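Local coordinates for fiber protein (Human adenovirus 14, PDB 3F0Y), which forms the trimeric knob at the tip of the viral fibre and probably attaches the virus to its receptor on the host cell, at residues G140-T145 with F152-S157; A54-I59 with I175-N180. One frame throughout, in Å; residues are numbered along the deposited sequence. Where two conformers were deposited one is given.

Interaction 1: residues G140-T145 with F152-S157; sequences GTCHYT and FPIDIS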
# COMPACT_ATOMS: atom_id res chain seq x y z
N GLY A 140 2.71 7.89 -6.65
CA GLY A 140 1.61 6.95 -6.72
C GLY A 140 0.48 7.47 -7.57
O GLY A 140 0.64 8.45 -8.32
N THR A 141 -0.67 6.81 -7.47
CA THR A 141 -1.86 7.19 -8.21
C THR A 141 -3.11 7.03 -7.34
O THR A 141 -3.13 6.20 -6.43
CB THR A 141 -2.02 6.32 -9.48
OG1 THR A 141 -0.83 6.43 -10.29
CG2 THR A 141 -3.22 6.76 -10.31
N CYS A 142 -4.12 7.83 -7.62
CA CYS A 142 -5.44 7.65 -7.04
C CYS A 142 -6.40 7.80 -8.21
O CYS A 142 -5.97 7.97 -9.35
CB CYS A 142 -5.71 8.68 -5.94
SG CYS A 142 -5.87 10.38 -6.51
N HIS A 143 -7.70 7.74 -7.94
CA HIS A 143 -8.68 7.84 -9.00
C HIS A 143 -9.81 8.78 -8.63
O HIS A 143 -10.21 8.86 -7.47
CB HIS A 143 -9.25 6.47 -9.35
CG HIS A 143 -8.29 5.59 -10.09
ND1 HIS A 143 -7.30 4.87 -9.46
CD2 HIS A 143 -8.16 5.32 -11.41
CE1 HIS A 143 -6.61 4.19 -10.36
NE2 HIS A 143 -7.11 4.45 -11.55
N TYR A 144 -10.32 9.48 -9.64
CA TYR A 144 -11.56 10.21 -9.54
C TYR A 144 -12.65 9.37 -10.19
O TYR A 144 -12.51 8.95 -11.34
CB TYR A 144 -11.44 11.57 -10.24
CG TYR A 144 -12.78 12.23 -10.50
CD1 TYR A 144 -13.47 12.86 -9.47
CD2 TYR A 144 -13.35 12.22 -11.76
CE1 TYR A 144 -14.69 13.46 -9.69
CE2 TYR A 144 -14.58 12.82 -12.00
CZ TYR A 144 -15.24 13.44 -10.96
OH TYR A 144 -16.46 14.03 -11.17
N THR A 145 -13.73 9.12 -9.45
CA THR A 145 -14.87 8.38 -9.98
C THR A 145 -15.78 9.36 -10.73
O THR A 145 -16.35 10.27 -10.13
CB THR A 145 -15.66 7.68 -8.85
OG1 THR A 145 -14.77 6.86 -8.09
CG2 THR A 145 -16.77 6.82 -9.43
N PHE A 152 -11.05 7.67 -13.33
CA PHE A 152 -10.08 8.57 -13.96
C PHE A 152 -8.80 8.63 -13.12
O PHE A 152 -8.83 9.14 -12.00
CB PHE A 152 -10.68 9.98 -14.09
CG PHE A 152 -9.79 10.95 -14.80
CD1 PHE A 152 -9.84 11.09 -16.18
CD2 PHE A 152 -8.90 11.74 -14.09
CE1 PHE A 152 -9.02 11.99 -16.84
CE2 PHE A 152 -8.07 12.64 -14.74
CZ PHE A 152 -8.13 12.77 -16.11
N PRO A 153 -7.68 8.13 -13.67
CA PRO A 153 -6.45 8.08 -12.88
C PRO A 153 -5.82 9.46 -12.67
O PRO A 153 -5.71 10.25 -13.61
CB PRO A 153 -5.53 7.20 -13.73
CG PRO A 153 -6.00 7.38 -15.11
CD PRO A 153 -7.49 7.59 -15.02
N ILE A 154 -5.41 9.73 -11.43
CA ILE A 154 -4.76 10.98 -11.07
C ILE A 154 -3.38 10.67 -10.50
O ILE A 154 -3.26 9.82 -9.61
CB ILE A 154 -5.58 11.76 -10.02
CG1 ILE A 154 -6.97 12.11 -10.56
CG2 ILE A 154 -4.84 13.02 -9.58
CD1 ILE A 154 -7.88 12.77 -9.54
N ASP A 155 -2.35 11.34 -11.00
CA ASP A 155 -0.99 11.15 -10.49
C ASP A 155 -0.81 11.87 -9.16
O ASP A 155 -1.29 12.98 -8.98
CB ASP A 155 0.04 11.70 -11.48
CG ASP A 155 0.02 10.98 -12.81
OD1 ASP A 155 -0.20 9.75 -12.82
OD2 ASP A 155 0.24 11.64 -13.84
N ILE A 156 -0.11 11.22 -8.23
CA ILE A 156 0.22 11.84 -6.96
C ILE A 156 1.72 11.84 -6.75
O ILE A 156 2.38 10.82 -6.92
CB ILE A 156 -0.46 11.13 -5.77
CG1 ILE A 156 -1.98 11.16 -5.94
CG2 ILE A 156 -0.07 11.81 -4.46
CD1 ILE A 156 -2.73 10.56 -4.78
N SER A 157 2.25 13.01 -6.39
CA SER A 157 3.64 13.16 -6.01
C SER A 157 3.67 13.69 -4.59
O SER A 157 3.01 14.68 -4.27
CB SER A 157 4.33 14.14 -6.95
OG SER A 157 5.72 14.23 -6.68
O HOH W 1 1.63 8.53 -11.24
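C142 turns its sulfur between its own backbone N and carbonyl carbon (chi1 68°), while I156 sets CG1 anti to its carbonyl carbon and runs on extended to CD1; SG of C142 therefore rests 3.6 Å from CD1 of I156. The same sulfur lies 3.8 Å from CB of I154. I154, with the same extended chain, sends its CD1 the same way, to touch CB of Y144, and CB of F152 comes up at the edge of the Y144 ring, near its plane. C142, Y144, I154 and I156 are buried on this face, which F152 continues, partly exposed; C142 and I156 both pack on W177, and the F152 ring meets W179 edge-to-face.

On the other face, the H143 imidazole leans obliquely across P153, its CD2 3.6 Å from CA of the proline and its NE2 3.8 Å from CB. One water is placed to donate to O of G140 and to OD1 of D155, 2.7 Å from the latter, though it has more acceptors within reach than protons.

Six backbone hydrogen bonds tie the strands, two in each of the pairs G140/I156, C142/I154 and Y144/F152. The straightest runs from N of I154 to O of C142, 2.8 Å long with 173° at the hydrogen. P153, which has no N-H to offer, falls in a non-hydrogen-bonded pair with H143 and costs this ladder nothing. Both faces reach the second subunit: the hydroxyl of Y144 bonds to E186 and to K134 of that subunit, and the H143 ring meets its Y139.

Hydrogen-bonded and non-hydrogen-bonded pairs follow in turn, as in any regular antiparallel beta hairpin, here strands 137-145 and 151-160 of the adenovirus fibre knob, with 137-145 outermost in its sheet within the chain.

Interaction 2: residues A54-I59 with I175-N180; sequences AFVYVI and ITWSWN
The two strands belong to different sheets and pass at 52° to each other, their axes 9.9 Å apart at the closest, so the gap is bridged by side chains and a water with no direct hydrogen bond. W177 is the largest single contributor. CG1 of V58 sits over one face of its six-membered ring, 4.0 Å from the centroid and 21° off the normal, a CH-pi contact; CG2 of I175, from the tryptophan's own strand, lies on the opposite face toward the rim, so the two aliphatic groups flank the indole. At the ring edge CG2 of V56 approaches CH2 at 4.0 Å. With CG2 anti to its backbone N, V56 points that methyl across the gap, where the same CG2 also meets CD1 of I175 tip to tip, 3.8 Å away.

The polar corner of the indole is served too: a water in the ring plane accepts from NE1 of W177 at 3.1 Å and donates to O of V56 at 2.8 Å, satisfying both buried groups.

Around this core contact, V56 also packs on L41 and L43 of strand 39-48 and on F201 of strand 199-204, while I175 and W177 rest on I156 of strand 151-160.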
# COMPACT_ATOMS: atom_id res chain seq x y z
N ALA A 54 0.45 6.75 5.84
CA ALA A 54 -0.23 8.00 5.50
C ALA A 54 -1.34 7.71 4.50
O ALA A 54 -1.11 7.09 3.48
CB ALA A 54 0.75 9.01 4.93
N PHE A 55 -2.54 8.19 4.82
CA PHE A 55 -3.77 7.86 4.11
C PHE A 55 -4.48 9.18 3.80
O PHE A 55 -4.95 9.85 4.72
CB PHE A 55 -4.61 6.96 5.03
CG PHE A 55 -5.96 6.59 4.49
CD1 PHE A 55 -6.14 5.45 3.72
CD2 PHE A 55 -7.08 7.35 4.83
CE1 PHE A 55 -7.39 5.09 3.26
CE2 PHE A 55 -8.34 6.99 4.36
CZ PHE A 55 -8.50 5.86 3.58
N VAL A 56 -4.52 9.56 2.53
CA VAL A 56 -4.94 10.91 2.16
C VAL A 56 -5.86 10.99 0.94
O VAL A 56 -5.66 10.29 -0.05
CB VAL A 56 -3.71 11.83 1.95
CG1 VAL A 56 -2.91 11.41 0.72
CG2 VAL A 56 -4.13 13.30 1.85
N TYR A 57 -6.88 11.84 1.04
CA TYR A 57 -7.70 12.21 -0.11
C TYR A 57 -8.37 13.55 0.12
O TYR A 57 -8.32 14.10 1.23
CB TYR A 57 -8.73 11.12 -0.44
CG TYR A 57 -9.73 10.80 0.65
CD1 TYR A 57 -9.35 10.05 1.76
CD2 TYR A 57 -11.05 11.22 0.56
CE1 TYR A 57 -10.26 9.74 2.76
CE2 TYR A 57 -11.97 10.91 1.55
CZ TYR A 57 -11.57 10.17 2.65
OH TYR A 57 -12.46 9.86 3.64
N VAL A 58 -8.98 14.08 -0.93
CA VAL A 58 -9.63 15.38 -0.87
C VAL A 58 -11.10 15.25 -1.25
O VAL A 58 -11.46 14.46 -2.11
CB VAL A 58 -8.94 16.41 -1.78
CG1 VAL A 58 -7.48 16.56 -1.40
CG2 VAL A 58 -9.06 16.01 -3.24
N ILE A 59 -11.94 16.02 -0.56
CA ILE A 59 -13.35 16.14 -0.91
C ILE A 59 -13.60 17.62 -1.20
O ILE A 59 -13.49 18.45 -0.30
CB ILE A 59 -14.27 15.65 0.22
CG1 ILE A 59 -13.94 14.21 0.60
CG2 ILE A 59 -15.73 15.77 -0.20
CD1 ILE A 59 -14.63 13.74 1.84
N ILE A 175 1.85 17.23 -0.89
CA ILE A 175 1.16 16.22 -1.69
C ILE A 175 0.55 16.90 -2.91
O ILE A 175 -0.32 17.75 -2.78
CB ILE A 175 0.03 15.54 -0.88
CG1 ILE A 175 0.54 15.08 0.49
CG2 ILE A 175 -0.53 14.36 -1.65
CD1 ILE A 175 -0.56 14.60 1.42
N THR A 176 1.02 16.51 -4.09
CA THR A 176 0.57 17.10 -5.35
C THR A 176 -0.25 16.12 -6.16
O THR A 176 0.25 15.06 -6.55
CB THR A 176 1.76 17.56 -6.21
OG1 THR A 176 2.51 18.56 -5.50
CG2 THR A 176 1.29 18.14 -7.54
N TRP A 177 -1.51 16.46 -6.40
CA TRP A 177 -2.38 15.73 -7.31
C TRP A 177 -2.30 16.40 -8.67
O TRP A 177 -2.34 17.63 -8.75
CB TRP A 177 -3.83 15.76 -6.84
CG TRP A 177 -4.11 14.95 -5.62
CD1 TRP A 177 -4.59 13.67 -5.58
CD2 TRP A 177 -3.96 15.36 -4.26
NE1 TRP A 177 -4.73 13.26 -4.28
CE2 TRP A 177 -4.36 14.28 -3.45
CE3 TRP A 177 -3.53 16.55 -3.65
CZ2 TRP A 177 -4.33 14.34 -2.05
CZ3 TRP A 177 -3.50 16.61 -2.26
CH2 TRP A 177 -3.90 15.51 -1.48
N SER A 178 -2.18 15.60 -9.72
CA SER A 178 -2.11 16.16 -11.07
C SER A 178 -2.62 15.19 -12.13
O SER A 178 -2.62 13.97 -11.94
CB SER A 178 -0.68 16.57 -11.40
OG SER A 178 0.17 15.44 -11.51
N TRP A 179 -3.05 15.75 -13.25
CA TRP A 179 -3.30 14.95 -14.43
C TRP A 179 -3.12 15.78 -15.70
O TRP A 179 -3.28 17.00 -15.68
CB TRP A 179 -4.69 14.31 -14.39
CG TRP A 179 -5.83 15.27 -14.44
CD1 TRP A 179 -6.41 15.80 -15.55
CD2 TRP A 179 -6.57 15.77 -13.32
NE1 TRP A 179 -7.45 16.62 -15.20
CE2 TRP A 179 -7.57 16.62 -13.84
CE3 TRP A 179 -6.48 15.60 -11.94
CZ2 TRP A 179 -8.48 17.30 -13.02
CZ3 TRP A 179 -7.38 16.27 -11.12
CH2 TRP A 179 -8.37 17.11 -11.66
N ASN A 180 -2.74 15.09 -16.77
CA ASN A 180 -2.53 15.69 -18.08
C ASN A 180 -3.04 14.71 -19.14
O ASN A 180 -2.32 13.78 -19.53
CB ASN A 180 -1.03 15.99 -18.27
CG ASN A 180 -0.72 16.65 -19.60
OD1 ASN A 180 -1.59 16.84 -20.45
ND2 ASN A 180 0.55 17.01 -19.79
O HOH W 2 -6.12 10.87 -2.80

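Overall arrangement
The centres of the two interactions lie about 7 Å apart, and strand 171-180 connects them. Interaction 1 is a local hairpin within one sheet of the knob; interaction 2 crosses from that sheet to the facing one, which holds strand 51-60. Along the chain, 54-59 comes first, then both hairpin strands, then 175-180, which lies beside 152-157 through probable hydrogen bonds from N of D155 to O of S178 and from N of T176 to O of S157. The hairpin's inner face forms part of one layer of the core that interaction 2 fills between the sheets. Both also border the second subunit, interaction 2 through F55, Y57 and I59 on the side of strand 51-60 away from that core.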